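Local coordinates for protein glycosyl transferase family 8 (Streptococcus pneumoniae, PDB 5GVV) that transfers galactose from UDP-galactose to the terminal glucose of the already GlcNAc- and glucose-modified serine-rich repeat protein PsrP, probably with manganese as cofactor, at residues L103-D106 against S107-V111; V139-A143 against G144-I148; P221-L224 against I225-Y228; G241-R244 against E245-W248; S251-D254 against W255-L259. One frame throughout, in Å; residues are numbered along the deposited sequence.

Interaction 1. Residues L103-D106 against S107-V111; sequences LYLD and SDLIV. With MN (manganese (II) ion), chain C; UDP (uridine-5'-diphosphate), chain D.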
# COMPACT_ATOMS: atom_id res chain seq x y z
N LEU A 103 -0.65 24.90 3.47
CA LEU A 103 -1.83 24.14 3.87
C LEU A 103 -1.44 22.75 4.36
O LEU A 103 -0.97 21.92 3.57
CB LEU A 103 -2.79 24.00 2.69
CG LEU A 103 -4.02 23.12 2.94
CD1 LEU A 103 -4.92 23.75 4.01
CD2 LEU A 103 -4.80 22.90 1.65
N TYR A 104 -1.62 22.49 5.66
CA TYR A 104 -1.43 21.14 6.17
C TYR A 104 -2.68 20.28 5.94
O TYR A 104 -3.81 20.76 6.12
CB TYR A 104 -1.07 21.13 7.67
CG TYR A 104 -1.22 19.74 8.25
CD1 TYR A 104 -0.22 18.79 8.08
CD2 TYR A 104 -2.38 19.36 8.93
CE1 TYR A 104 -0.36 17.50 8.59
CE2 TYR A 104 -2.53 18.08 9.43
CZ TYR A 104 -1.52 17.16 9.26
OH TYR A 104 -1.67 15.88 9.76
N LEU A 105 -2.48 19.03 5.57
CA LEU A 105 -3.61 18.11 5.43
C LEU A 105 -3.34 16.77 6.10
O LEU A 105 -2.25 16.21 5.96
CB LEU A 105 -3.94 17.86 3.95
CG LEU A 105 -4.34 19.05 3.08
CD1 LEU A 105 -4.42 18.64 1.61
CD2 LEU A 105 -5.67 19.64 3.52
N ASP A 106 -4.33 16.26 6.83
CA ASP A 106 -4.30 14.87 7.27
C ASP A 106 -4.29 13.98 6.03
O ASP A 106 -4.52 14.46 4.92
CB ASP A 106 -5.55 14.56 8.10
CG ASP A 106 -5.32 14.65 9.60
OD1 ASP A 106 -4.28 15.21 10.03
OD2 ASP A 106 -6.20 14.18 10.36
N SER A 107 -4.03 12.69 6.19
CA SER A 107 -3.99 11.79 5.04
C SER A 107 -5.16 10.81 5.03
O SER A 107 -5.24 9.96 4.14
CB SER A 107 -2.67 11.04 5.00
OG SER A 107 -2.47 10.37 6.23
N ASP A 108 -6.04 10.91 6.02
CA ASP A 108 -7.28 10.16 6.02
C ASP A 108 -8.37 11.04 5.41
O ASP A 108 -9.49 11.13 5.92
CB ASP A 108 -7.67 9.75 7.44
CG ASP A 108 -7.85 10.93 8.36
OD1 ASP A 108 -7.22 11.99 8.11
OD2 ASP A 108 -8.59 10.81 9.36
N LEU A 109 -8.03 11.71 4.31
CA LEU A 109 -8.98 12.60 3.66
C LEU A 109 -8.88 12.57 2.15
O LEU A 109 -7.91 12.03 1.58
CB LEU A 109 -8.84 14.03 4.19
CG LEU A 109 -7.52 14.78 4.08
CD1 LEU A 109 -7.28 15.29 2.67
CD2 LEU A 109 -7.49 15.94 5.07
N ILE A 110 -9.88 13.17 1.51
CA ILE A 110 -10.00 13.21 0.06
C ILE A 110 -10.35 14.63 -0.40
O ILE A 110 -11.31 15.22 0.11
CB ILE A 110 -11.12 12.28 -0.41
CG1 ILE A 110 -10.78 10.81 -0.12
CG2 ILE A 110 -11.40 12.48 -1.90
CD1 ILE A 110 -9.73 10.22 -1.06
N VAL A 111 -9.61 15.15 -1.36
CA VAL A 111 -9.93 16.43 -1.99
C VAL A 111 -10.74 16.14 -3.25
O VAL A 111 -10.36 15.29 -4.06
CB VAL A 111 -8.64 17.20 -2.37
CG1 VAL A 111 -8.96 18.51 -3.09
CG2 VAL A 111 -7.80 17.44 -1.12
MN MN C . -7.59 12.69 10.06
N1 UDP D . -0.98 8.83 10.86
C2 UDP D . -0.01 8.03 10.29
N3 UDP D . 0.00 6.67 10.51
C4 UDP D . -0.96 6.09 11.31
C5 UDP D . -1.95 6.89 11.88
C6 UDP D . -1.87 8.28 11.74
O2 UDP D . 0.85 8.55 9.58
O4 UDP D . -0.95 4.87 11.50
C1' UDP D . -0.97 10.28 10.60
C2' UDP D . -1.82 10.59 9.38
O2' UDP D . -1.27 11.67 8.66
C3' UDP D . -3.14 11.01 9.97
C4' UDP D . -2.71 11.68 11.27
O4' UDP D . -1.54 10.99 11.69
O3' UDP D . -3.83 11.89 9.11
C5' UDP D . -3.79 11.62 12.35
O5' UDP D . -4.48 10.39 12.24
PA UDP D . -6.06 10.41 11.99
O1A UDP D . -6.28 11.13 10.72
O2A UDP D . -6.60 9.03 11.95
O3A UDP D . -6.68 11.21 13.25
PB UDP D . -8.14 11.92 13.22
O1B UDP D . -8.28 12.84 14.36
O2B UDP D . -9.17 10.86 13.34
O3B UDP D . -8.32 12.66 11.94

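Interaction 2. Residues V139-A143 against G144-I148; sequences VGFNA and GVLLI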
# COMPACT_ATOMS: atom_id res chain seq x y z
N VAL A 139 -15.39 20.51 20.52
CA VAL A 139 -14.95 21.82 20.98
C VAL A 139 -13.75 22.27 20.15
O VAL A 139 -12.91 21.46 19.75
CB VAL A 139 -14.62 21.79 22.49
CG1 VAL A 139 -13.44 20.88 22.78
CG2 VAL A 139 -14.36 23.20 23.01
N GLY A 140 -13.68 23.57 19.87
CA GLY A 140 -12.58 24.11 19.08
C GLY A 140 -12.60 23.62 17.65
O GLY A 140 -13.63 23.18 17.14
N PHE A 141 -11.44 23.69 17.00
CA PHE A 141 -11.34 23.34 15.59
C PHE A 141 -10.78 21.93 15.36
O PHE A 141 -10.08 21.38 16.22
CB PHE A 141 -10.48 24.36 14.85
CG PHE A 141 -9.11 24.56 15.44
CD1 PHE A 141 -8.06 23.71 15.10
CD2 PHE A 141 -8.86 25.61 16.31
CE1 PHE A 141 -6.80 23.89 15.64
CE2 PHE A 141 -7.60 25.80 16.85
CZ PHE A 141 -6.56 24.93 16.52
N ASN A 142 -11.08 21.36 14.19
CA ASN A 142 -10.45 20.10 13.80
C ASN A 142 -9.08 20.38 13.19
O ASN A 142 -8.93 21.29 12.38
CB ASN A 142 -11.33 19.33 12.82
CG ASN A 142 -10.69 18.03 12.38
OD1 ASN A 142 -9.89 18.00 11.45
ND2 ASN A 142 -11.05 16.94 13.04
N ALA A 143 -8.09 19.59 13.57
CA ALA A 143 -6.70 19.87 13.22
C ALA A 143 -6.26 19.25 11.89
O ALA A 143 -5.11 19.42 11.48
CB ALA A 143 -5.78 19.41 14.33
N GLY A 144 -7.17 18.53 11.24
CA GLY A 144 -6.83 17.79 10.03
C GLY A 144 -6.65 18.64 8.79
O GLY A 144 -6.11 18.18 7.78
N VAL A 145 -7.12 19.88 8.84
CA VAL A 145 -6.93 20.81 7.73
C VAL A 145 -6.55 22.17 8.30
O VAL A 145 -7.37 22.85 8.92
CB VAL A 145 -8.21 20.99 6.89
CG1 VAL A 145 -7.99 22.04 5.80
CG2 VAL A 145 -8.64 19.66 6.27
N LEU A 146 -5.29 22.57 8.11
CA LEU A 146 -4.81 23.81 8.69
C LEU A 146 -4.16 24.69 7.64
O LEU A 146 -3.14 24.32 7.05
CB LEU A 146 -3.81 23.53 9.81
CG LEU A 146 -4.36 22.74 11.00
CD1 LEU A 146 -3.26 22.41 11.99
CD2 LEU A 146 -5.45 23.53 11.69
N LEU A 147 -4.77 25.85 7.39
CA LEU A 147 -4.10 26.88 6.61
C LEU A 147 -3.19 27.62 7.58
O LEU A 147 -3.66 28.32 8.47
CB LEU A 147 -5.10 27.84 5.97
CG LEU A 147 -4.44 28.81 4.99
CD1 LEU A 147 -3.57 28.04 4.00
CD2 LEU A 147 -5.48 29.63 4.25
N ILE A 148 -1.88 27.47 7.39
CA ILE A 148 -0.91 27.87 8.41
C ILE A 148 -0.10 29.11 8.05
O ILE A 148 0.46 29.20 6.95
CB ILE A 148 0.03 26.69 8.73
CG1 ILE A 148 -0.75 25.56 9.42
CG2 ILE A 148 1.20 27.14 9.60
CD1 ILE A 148 0.02 24.25 9.55
O HOH W 1 -9.83 22.40 10.08

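Interaction 3. Residues P221-L224 against I225-Y228; sequences PLPL and ILHY. With MN (manganese (II) ion), chain C.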
# COMPACT_ATOMS: atom_id res chain seq x y z
N PRO A 221 -23.53 18.76 -4.21
CA PRO A 221 -22.28 18.15 -4.67
C PRO A 221 -21.36 17.84 -3.49
O PRO A 221 -21.59 18.34 -2.39
CB PRO A 221 -21.66 19.25 -5.52
CG PRO A 221 -22.14 20.52 -4.89
CD PRO A 221 -23.55 20.22 -4.43
N LEU A 222 -20.37 16.99 -3.72
CA LEU A 222 -19.40 16.63 -2.68
C LEU A 222 -18.75 17.86 -2.06
O LEU A 222 -18.42 18.82 -2.77
CB LEU A 222 -18.31 15.74 -3.27
CG LEU A 222 -18.30 14.23 -2.99
CD1 LEU A 222 -19.62 13.75 -2.46
CD2 LEU A 222 -17.88 13.45 -4.24
N PRO A 223 -18.57 17.84 -0.73
CA PRO A 223 -17.77 18.90 -0.10
C PRO A 223 -16.34 18.85 -0.63
O PRO A 223 -15.88 17.76 -0.99
CB PRO A 223 -17.80 18.51 1.38
CG PRO A 223 -19.09 17.73 1.54
CD PRO A 223 -19.20 16.95 0.26
N LEU A 224 -15.67 19.99 -0.71
CA LEU A 224 -14.33 20.05 -1.30
C LEU A 224 -13.32 19.17 -0.56
O LEU A 224 -12.40 18.61 -1.18
CB LEU A 224 -13.83 21.50 -1.40
CG LEU A 224 -14.41 22.29 -2.57
CD1 LEU A 224 -14.10 23.78 -2.48
CD2 LEU A 224 -13.89 21.72 -3.87
N ILE A 225 -13.47 19.05 0.75
CA ILE A 225 -12.58 18.17 1.51
C ILE A 225 -13.34 17.21 2.43
O ILE A 225 -14.06 17.64 3.34
CB ILE A 225 -11.51 18.97 2.30
CG1 ILE A 225 -10.63 19.76 1.33
CG2 ILE A 225 -10.67 18.02 3.14
CD1 ILE A 225 -9.44 20.48 1.98
N LEU A 226 -13.18 15.91 2.17
CA LEU A 226 -13.83 14.87 2.98
C LEU A 226 -12.85 14.28 3.97
O LEU A 226 -11.85 13.68 3.56
CB LEU A 226 -14.35 13.75 2.08
CG LEU A 226 -15.52 14.02 1.15
CD1 LEU A 226 -15.81 12.81 0.30
CD2 LEU A 226 -16.75 14.41 1.96
N HIS A 227 -13.14 14.40 5.26
CA HIS A 227 -12.23 13.94 6.30
C HIS A 227 -12.81 12.73 7.03
O HIS A 227 -13.81 12.84 7.75
CB HIS A 227 -11.95 15.07 7.30
CG HIS A 227 -10.81 14.80 8.22
ND1 HIS A 227 -10.40 15.70 9.19
CD2 HIS A 227 -9.97 13.74 8.33
CE1 HIS A 227 -9.37 15.20 9.85
NE2 HIS A 227 -9.09 14.01 9.35
N TYR A 228 -12.20 11.56 6.82
CA TYR A 228 -12.68 10.34 7.44
C TYR A 228 -12.09 10.14 8.84
O TYR A 228 -11.33 9.19 9.08
CB TYR A 228 -12.36 9.13 6.56
CG TYR A 228 -13.03 9.17 5.21
CD1 TYR A 228 -14.30 8.63 5.03
CD2 TYR A 228 -12.40 9.74 4.11
CE1 TYR A 228 -14.91 8.66 3.79
CE2 TYR A 228 -13.01 9.79 2.88
CZ TYR A 228 -14.27 9.25 2.73
OH TYR A 228 -14.88 9.29 1.49
MN MN C . -7.59 12.69 10.06

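Interaction 4. Residues G241-R244 against E245-W248; sequences GRLR and EVWW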
# COMPACT_ATOMS: atom_id res chain seq x y z
N GLY A 241 -19.73 4.37 8.05
CA GLY A 241 -19.95 5.75 7.66
C GLY A 241 -20.23 5.89 6.17
O GLY A 241 -19.93 4.98 5.39
N ARG A 242 -20.78 7.04 5.78
CA ARG A 242 -21.12 7.29 4.39
C ARG A 242 -19.92 7.71 3.56
O ARG A 242 -18.89 8.13 4.11
CB ARG A 242 -22.19 8.38 4.29
CG ARG A 242 -23.57 7.97 4.79
CD ARG A 242 -24.45 9.20 5.02
NE ARG A 242 -23.86 10.11 5.99
CZ ARG A 242 -24.23 11.38 6.16
NH1 ARG A 242 -25.20 11.89 5.41
NH2 ARG A 242 -23.64 12.14 7.07
N LEU A 243 -20.05 7.57 2.24
CA LEU A 243 -19.06 8.05 1.26
C LEU A 243 -17.82 7.17 1.18
O LEU A 243 -16.77 7.61 0.71
CB LEU A 243 -18.68 9.52 1.50
CG LEU A 243 -19.84 10.52 1.45
CD1 LEU A 243 -19.32 11.95 1.42
CD2 LEU A 243 -20.75 10.25 0.26
N ARG A 244 -17.95 5.92 1.62
CA ARG A 244 -16.87 4.94 1.52
C ARG A 244 -16.38 4.80 0.08
O ARG A 244 -15.18 4.66 -0.18
CB ARG A 244 -17.37 3.59 2.03
CG ARG A 244 -16.42 2.43 1.79
CD ARG A 244 -17.02 1.11 2.25
NE ARG A 244 -16.10 0.00 1.98
CZ ARG A 244 -15.27 -0.51 2.87
NH1 ARG A 244 -15.23 -0.03 4.11
NH2 ARG A 244 -14.47 -1.52 2.54
N GLU A 245 -17.32 4.85 -0.86
CA GLU A 245 -17.01 4.67 -2.28
C GLU A 245 -16.11 5.76 -2.86
O GLU A 245 -15.37 5.53 -3.82
CB GLU A 245 -18.30 4.60 -3.10
CG GLU A 245 -19.17 5.85 -3.04
CD GLU A 245 -20.06 5.90 -1.79
OE1 GLU A 245 -19.99 4.98 -0.95
OE2 GLU A 245 -20.83 6.88 -1.68
N VAL A 246 -16.16 6.96 -2.27
CA VAL A 246 -15.34 8.06 -2.76
C VAL A 246 -13.85 7.81 -2.51
O VAL A 246 -13.01 8.10 -3.38
CB VAL A 246 -15.75 9.40 -2.12
CG1 VAL A 246 -14.87 10.54 -2.65
CG2 VAL A 246 -17.23 9.68 -2.39
N TRP A 247 -13.52 7.26 -1.34
CA TRP A 247 -12.13 6.99 -1.02
C TRP A 247 -11.55 5.97 -1.97
O TRP A 247 -10.42 6.13 -2.45
CB TRP A 247 -11.96 6.50 0.43
CG TRP A 247 -10.49 6.38 0.83
CD1 TRP A 247 -9.72 7.35 1.42
CD2 TRP A 247 -9.63 5.25 0.64
NE1 TRP A 247 -8.44 6.89 1.61
CE2 TRP A 247 -8.36 5.60 1.15
CE3 TRP A 247 -9.81 3.96 0.11
CZ2 TRP A 247 -7.27 4.71 1.13
CZ3 TRP A 247 -8.73 3.09 0.09
CH2 TRP A 247 -7.47 3.46 0.60
N TRP A 248 -12.31 4.91 -2.24
CA TRP A 248 -11.83 3.85 -3.12
C TRP A 248 -11.65 4.34 -4.55
O TRP A 248 -10.72 3.91 -5.24
CB TRP A 248 -12.77 2.64 -3.03
CG TRP A 248 -12.51 1.88 -1.78
CD1 TRP A 248 -13.22 1.94 -0.62
CD2 TRP A 248 -11.41 1.00 -1.53
NE1 TRP A 248 -12.66 1.13 0.33
CE2 TRP A 248 -11.54 0.53 -0.21
CE3 TRP A 248 -10.34 0.54 -2.30
CZ2 TRP A 248 -10.63 -0.36 0.36
CZ3 TRP A 248 -9.44 -0.35 -1.74
CH2 TRP A 248 -9.59 -0.79 -0.42
O HOH W 2 -22.34 6.58 0.82
O HOH W 3 -20.59 4.44 1.35

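Interaction 5. Residues S251-D254 against W255-L259; sequences SLMD and WSVIL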
# COMPACT_ATOMS: atom_id res chain seq x y z
N SER A 251 -8.29 5.85 -4.49
CA SER A 251 -7.26 4.86 -4.20
C SER A 251 -6.92 4.01 -5.43
O SER A 251 -5.75 3.69 -5.68
CB SER A 251 -7.69 3.95 -3.05
OG SER A 251 -6.74 2.92 -2.82
N LEU A 252 -7.95 3.67 -6.20
CA LEU A 252 -7.79 2.79 -7.36
C LEU A 252 -7.53 3.55 -8.66
O LEU A 252 -7.46 2.95 -9.74
CB LEU A 252 -9.03 1.91 -7.51
CG LEU A 252 -9.31 1.06 -6.27
CD1 LEU A 252 -10.68 0.44 -6.33
CD2 LEU A 252 -8.24 -0.01 -6.10
N MSE A 253 -7.37 4.87 -8.55
CA MSE A 253 -7.09 5.70 -9.71
C MSE A 253 -5.60 5.64 -10.04
O MSE A 253 -4.76 5.86 -9.16
CB MSE A 253 -7.53 7.14 -9.42
CG MSE A 253 -7.40 8.10 -10.59
SE MSE A 253 -8.15 9.85 -10.16
CE MSE A 253 -10.04 9.40 -10.28
N ASP A 254 -5.28 5.31 -11.28
CA ASP A 254 -3.88 5.33 -11.73
C ASP A 254 -3.39 6.77 -11.78
O ASP A 254 -4.17 7.68 -12.01
CB ASP A 254 -3.75 4.72 -13.13
CG ASP A 254 -3.79 3.20 -13.12
OD1 ASP A 254 -3.34 2.58 -12.14
OD2 ASP A 254 -4.25 2.62 -14.13
N TRP A 255 -2.10 6.98 -11.56
CA TRP A 255 -1.52 8.31 -11.68
C TRP A 255 -1.61 8.78 -13.13
O TRP A 255 -1.70 9.98 -13.40
CB TRP A 255 -0.07 8.29 -11.22
CG TRP A 255 0.10 8.51 -9.74
CD1 TRP A 255 0.38 7.57 -8.79
CD2 TRP A 255 -0.01 9.76 -9.06
NE1 TRP A 255 0.45 8.16 -7.55
CE2 TRP A 255 0.22 9.51 -7.69
CE3 TRP A 255 -0.28 11.07 -9.47
CZ2 TRP A 255 0.19 10.53 -6.73
CZ3 TRP A 255 -0.31 12.08 -8.51
CH2 TRP A 255 -0.08 11.80 -7.16
N SER A 256 -1.59 7.82 -14.05
CA SER A 256 -1.70 8.11 -15.48
C SER A 256 -3.01 8.83 -15.82
O SER A 256 -3.02 9.73 -16.66
CB SER A 256 -1.57 6.83 -16.29
OG SER A 256 -2.58 5.90 -15.93
N VAL A 257 -4.11 8.43 -15.16
CA VAL A 257 -5.39 9.13 -15.33
C VAL A 257 -5.26 10.59 -14.92
O VAL A 257 -5.74 11.49 -15.61
CB VAL A 257 -6.50 8.48 -14.48
CG1 VAL A 257 -7.76 9.36 -14.48
CG2 VAL A 257 -6.83 7.10 -14.99
N ILE A 258 -4.61 10.82 -13.79
CA ILE A 258 -4.45 12.17 -13.25
C ILE A 258 -3.59 13.03 -14.17
O ILE A 258 -3.95 14.17 -14.49
CB ILE A 258 -3.83 12.14 -11.84
CG1 ILE A 258 -4.74 11.34 -10.89
CG2 ILE A 258 -3.58 13.56 -11.31
CD1 ILE A 258 -4.11 11.04 -9.54
N LEU A 259 -2.46 12.48 -14.61
CA LEU A 259 -1.56 13.19 -15.51
C LEU A 259 -2.21 13.45 -16.87
O LEU A 259 -2.04 14.53 -17.44
CB LEU A 259 -0.26 12.40 -15.68
CG LEU A 259 0.60 12.28 -14.42
CD1 LEU A 259 1.66 11.21 -14.58
CD2 LEU A 259 1.24 13.62 -14.09

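Interaction 1. Residues L103-D106 against S107-V111
Beyond Leu105 the chain leaves its strand, turns through Asp106, Ser107 and Asp108, and enters the short strand 109-111 so that Leu109 comes back against Asp106. The Leu109 isobutyl group lies on the carbonyl oxygen of Asp106, with CG 3.1 Å from Asp106 O, an oxygen that is buried and finds no hydrogen-bond partner. The torsion that brings it there sets Leu109 CG between its own N and carbonyl carbon (chi1 58°), and from this position CD2 also reaches Leu105 CB at 4.2 Å. On the polar side of the turn the two aspartates close on one metal. Asp106 offers a single oxygen, OD2, at 2.1 Å from manganese, whereas Asp108 binds it through both OD1 and OD2. This is the DxD motif of a GT-A glycosyltransferase, placed directly after a strand of the central sheet. UDP O1A and O3B, together with His227, bring the metal to six ligand atoms, and Lys233 has a hydrogen bond to Asp108 OD2. The other oxygen of Asp106 has its own partner: Tyr104 OH donates to Asp106 OD1 at 2.7 Å, nearly in line with the C-O bond. Ser107, between the aspartates, holds the ribose twice. Its backbone N gives UDP O3' a nearly straight bond (3.0 Å, 167°), and its side-chain OG donates to UDP O2' at 3.0 Å.

Interaction 2. Residues V139-A143 against G144-I148
Asn142 bends its side chain forward along the chain and takes the backbone N-H of Gly144 on OD1, 2.8 Å from Gly144 N. This is an Asx turn. The bond is moderately straight at 152°, but the N-H comes from above the amide, 46° out of its carbonyl plane. The turn lets Gly144, with no side chain in the way, bring CA within 3.4 Å of Asn142 OD1. Beyond it, Leu146 folds back over the peptide just passed: its CG lies 3.4 Å from Ala143 O, with CD1 beside the same oxygen. The other methyl, Leu146 CD2, approaches the Phe141 ring obliquely, 4.2 Å from CE1, and the two side chains cross at about a right angle. Phe141 is directed there by a chi1 of 55°, which places CG between its backbone N and carbonyl carbon. One water bridges the two arms of the bend, donating to Asn142 O at 2.7 Å and to Val145 O at 2.8 Å.

A second shell fixes these groups. Asn197 ND2 is also bonded to Asn142 OD1, so that oxygen has two partners; Gln178 OE1 takes the N-H of Ala143 and Asn182 OD1 that of Phe141, while Tyr189 meets the Phe141 ring edge-to-face. The bend lies beside the manganese site, Gly144 next to Asp106 and Asn142 next to His227. It enters strand 145-149 between two antiparallel neighbours of the central sheet, strands 101-105 and 128-131, with helix 176-185 packed on Phe141 and Ala143 through Leu181.

Interaction 3. Residues P221-L224 against I225-Y228
The manganese site of this GT-A glycosyltransferase draws one ligand, His227, from the short strand 225-227, and the chain enters that strand through a bend at which Pro223 packs on Leu226. The strand pairs antiparallel with 109-111, the strand that follows the DxD motif. At the bend, Leu226, which also packs on Val246 of helix 244-251, reaches back with its two methyls divided between two partners. CD2 meets the Pro223 ring, 3.9 Å from CD and 4.1 Å from CG, the two side chains meeting at a slant. CD1 lies 4.4 Å from Leu222 CG, a looser touch, on the partly exposed Leu222. Leu226 can do this because its CG stands opposite the carbonyl carbon and beside its own N (chi1 -69°), which turns the branch towards the residues before it.

Leu224 makes the bend itself, and the CB of Ile225 points away from it. The carbonyls here are tied to the residue just past strand 109-111, since Thr112 OG1 has a hydrogen bond to Pro223 O and a weak one to Leu224 O.

Further along, Tyr228 is bonded through OH to Leu243 O, and the imidazole of His227 stretches away from the bend, its ND1 bonded to Asn197 OD1, which fixes the ring's rotation. That leaves NE2 for manganese, 2.1 Å away, with the ion placed evenly at 3.1 Å from both His227 CD2 and CE1.

Interaction 4. Residues G241-R244 against E245-W248
Arg244 and Trp248 run side by side in the same direction in the N-terminal turn of helix 244-251, which packs on strands 109-111 and 225-227. The arginine, extended from CG to NE with CG opposite its backbone N (chi1 171°), lays its guanidinium beside the indole so that Trp248 NE1 stands over one face, offset toward the rim. The planes are 36° apart, with Arg244 NH2 3.9 Å from Trp248 NE1. Bonding partners lie outside the pair: Pro234 O for Trp248 NE1; Ser239, Asn236 O and, through a salt bridge from NE, Glu46 of the second subunit for Arg244. Beside NE1, Trp248 CD1 meets Arg244 O at 3.4 Å, the oxygen at the ring edge near its plane. Trp247 sets CZ3 over the centre of the Trp248 ring, 3.6 Å above its plane.

Leu243 leads into the helix and faces Val246, with Leu243 CB 4.2 Å from Val246 CG2. Its carbonyl takes the first-turn bond from Val246 N at 3.1 Å, the N-H coming from well above the carbonyl plane. Glu245 doubles back toward the residues before it, bent at chi2 (-82°), until a water donating to Glu245 OE2 at 2.9 Å accepts the N-H of Leu243.

Interaction 5. Residues S251-D254 against W255-L259
Met253, present as selenomethionine, sends its side chain along the first turn of the next helix, meeting Val257 and then Ile258. From CB the chain runs extended, with CG opposite the backbone N (chi1 -175°). Met253 CG comes 4.0 Å from Val257 CB and lies slightly farther from Val257 CG1. One atom on, SE reaches Ile258 CG1 at 3.8 Å; here the chain bends, and the terminal methyl turns aside (chi3 -75°). Both aliphatic partners are crossed at about a right angle. Ile258 in turn sets CD1 over one face of the Trp255 ring, 3.7 Å above its plane and off towards the rim, while Trp255 NE1 is bonded to Glu21 OE2 of helix 17-30.

Asp254 holds the N-cap position of helix 255-263, yet its carboxylate does not cap its own helix. It crosses to the second subunit instead: OD2 takes the N-H of Ser256 and OD1 that of Trp255 there, and the partner's Asp254 does the same in return, though with the bond to Trp255 N weak, so each helix start receives the carboxylate of the other subunit. Ser256 OG meets its counterpart, Ser256 OG of the second subunit, in a hydrogen bond. Within the chain, Asp254 CB lies 3.3 Å from Ser256 OG, and Asp254 O takes a weak bond from Val257 N (3.2 Å, 127°).

Overall arrangement
The five contacts follow one another along the chain without overlap. Interactions 1 and 2, centres 11 Å apart, share the mixed central sheet, where strands 101-105 and 145-149 are antiparallel neighbours with a probable hydrogen bond from Asp106 N to Gly144 O. Interaction 3, centred about 10 Å from the centre of interaction 1, joins it through the small sheet of 109-111 and 225-227, and His227 binds the same manganese as the aspartates of interaction 1. Interaction 4, centred about 10 Å from interaction 3, packs helix 244-251 on strand 225-227. Interactions 1 to 3 converge on the nucleotide and metal site; 4 and 5, the latter centred about 28 Å from interaction 2, face the second subunit.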